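Local structure of putative type I restriction enzyme R protein (Bacteroides fragilis NCTC 9343, 3EVY) at residues Leu74-Glu77 with Glu78-Ala82. The protein is a C-terminal fragment of the R subunit of a putative type I restriction enzyme, a subunit probably required for both its nuclease and ATPase activities. Sequence-based numbering, arbitrary orientation.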
loop_
_atom_site.group_PDB
_atom_site.type_symbol
_atom_site.label_atom_id
_atom_site.label_comp_id
_atom_site.label_asym_id
_atom_site.label_seq_id
_atom_site.Cartn_x
_atom_site.Cartn_y
_atom_site.Cartn_z
ATOM N N LEU A 74 9.771 3.820 4.009
ATOM C CA LEU A 74 8.783 3.012 3.314
ATOM C C LEU A 74 8.946 3.008 1.776
ATOM O O LEU A 74 9.192 4.060 1.177
ATOM C CB LEU A 74 7.375 3.568 3.584
ATOM C CG LEU A 74 6.926 3.646 5.072
ATOM C CD1 LEU A 74 5.445 3.906 5.048
ATOM C CD2 LEU A 74 7.208 2.268 5.744
ATOM N N THR A 75 8.740 1.830 1.172
ATOM C CA THR A 75 8.609 1.668 -0.279
ATOM C C THR A 75 7.329 2.443 -0.695
ATOM O O THR A 75 6.361 2.489 0.079
ATOM C CB THR A 75 8.431 0.176 -0.630
ATOM O OG1 THR A 75 9.571 -0.543 -0.162
ATOM C CG2 THR A 75 8.284 -0.038 -2.085
ATOM N N ILE A 76 7.346 3.052 -1.880
ATOM C CA ILE A 76 6.238 3.820 -2.420
ATOM C C ILE A 76 6.186 5.159 -1.793
ATOM O O ILE A 76 5.988 5.283 -0.552
ATOM C CB ILE A 76 4.814 3.106 -2.262
ATOM C CG1 ILE A 76 4.896 1.633 -2.678
ATOM C CG2 ILE A 76 3.767 3.815 -3.183
ATOM C CD1 ILE A 76 3.531 0.853 -2.599
ATOM N N GLU A 77 6.333 6.177 -2.614
ATOM C CA GLU A 77 6.351 7.533 -2.093
ATOM C C GLU A 77 4.934 7.887 -1.621
ATOM O O GLU A 77 3.964 7.313 -2.116
ATOM C CB GLU A 77 6.730 8.487 -3.252
ATOM C CG GLU A 77 8.225 8.514 -3.504
ATOM C CD GLU A 77 8.605 9.525 -4.561
ATOM O OE1 GLU A 77 7.682 10.107 -5.176
ATOM O OE2 GLU A 77 9.836 9.721 -4.782
ATOM N N GLU A 78 4.824 8.862 -0.702
ATOM C CA GLU A 78 3.494 9.300 -0.189
ATOM C C GLU A 78 2.530 9.668 -1.285
ATOM O O GLU A 78 1.384 9.184 -1.300
ATOM C CB GLU A 78 3.646 10.483 0.763
ATOM C CG GLU A 78 4.038 10.046 2.154
ATOM C CD GLU A 78 2.997 9.082 2.791
ATOM O OE1 GLU A 78 1.768 9.285 2.690
ATOM O OE2 GLU A 78 3.432 8.080 3.344
ATOM N N GLN A 79 2.992 10.503 -2.232
ATOM C CA GLN A 79 2.130 10.930 -3.351
ATOM C C GLN A 79 1.642 9.777 -4.229
ATOM O O GLN A 79 0.411 9.634 -4.484
ATOM C CB GLN A 79 2.823 11.998 -4.195
ATOM C CG GLN A 79 1.867 12.623 -5.269
ATOM C CD GLN A 79 0.535 13.120 -4.675
ATOM O OE1 GLN A 79 0.513 14.002 -3.804
ATOM N NE2 GLN A 79 -0.573 12.527 -5.118
ATOM N N ARG A 80 2.595 8.968 -4.711
ATOM C CA ARG A 80 2.285 7.745 -5.440
ATOM C C ARG A 80 1.264 6.885 -4.656
ATOM O O ARG A 80 0.279 6.359 -5.221
ATOM C CB ARG A 80 3.576 6.956 -5.678
ATOM C CG ARG A 80 3.368 5.621 -6.471
ATOM C CD ARG A 80 2.887 5.803 -7.938
ATOM N NE ARG A 80 3.774 6.540 -8.850
ATOM C CZ ARG A 80 4.682 5.952 -9.663
ATOM N NH1 ARG A 80 4.849 4.621 -9.689
ATOM N NH2 ARG A 80 5.438 6.690 -10.474
ATOM N N PHE A 81 1.491 6.762 -3.352
ATOM C CA PHE A 81 0.617 5.895 -2.520
ATOM C C PHE A 81 -0.782 6.500 -2.528
ATOM O O PHE A 81 -1.742 5.781 -2.665
ATOM C CB PHE A 81 1.135 5.868 -1.071
ATOM C CG PHE A 81 0.489 4.806 -0.233
ATOM C CD1 PHE A 81 0.975 3.471 -0.288
ATOM C CD2 PHE A 81 -0.630 5.091 0.552
ATOM C CE1 PHE A 81 0.373 2.472 0.430
ATOM C CE2 PHE A 81 -1.228 4.065 1.316
ATOM C CZ PHE A 81 -0.721 2.766 1.255
ATOM N N ALA A 82 -0.855 7.835 -2.345
ATOM C CA ALA A 82 -2.145 8.582 -2.467
ATOM C C ALA A 82 -2.863 8.388 -3.795
ATOM O O ALA A 82 -4.091 8.322 -3.852
ATOM C CB ALA A 82 -1.926 10.056 -2.218
HETATM O O HOH W 1 5.097 10.342 -5.811
#
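The ring of F81 takes the I76 methyl CG2 at its edge, near the ring plane, with CD1 of F81 4.0 Å from I76 CG2. Beyond the two segments, the ring also meets F53, their planes turned by about 30°, and makes a cation-pi contact with R60; M56 touches the side chains of both F81 and I76. With chi1 at -46°, I76 CG2 lies anti to its own backbone N and beside the carbonyl carbon, which sets the methyl against the first helical turn. There it rests 3.7 Å from F81 N and 3.8 Å from R80 CG, the I76 and R80 side chains crossing at about a right angle. R80 meets this methyl through the base of its chain, which then bends at chi2 and chi3 and carries the guanidinium away. Next to this apolar contact, F81 N donates to E77 O at 2.8 Å, an i to i+4 backbone bond opening the helix. E77 keeps its chain extended beyond CG (chi2 -176°), and its OE1 accepts a hydrogen bond of 2.7 Å from a water. That water also takes a weak bond from R80 N, 3.1 Å from the water oxygen. E78 OE2 forms a salt bridge with R60 and OE1 one with K64; R60 also bonds I76 O, tying the loop and the helix start to the same arginine. The arrangement is a helix N-terminus with E77 at the N-cap position, its carboxylate linked to the R80 N-H through one water rather than as a direct side-chain cap, where the loop after helix 43-63 enters helix 78-91 and I76 also touches L28 of helix 12-30.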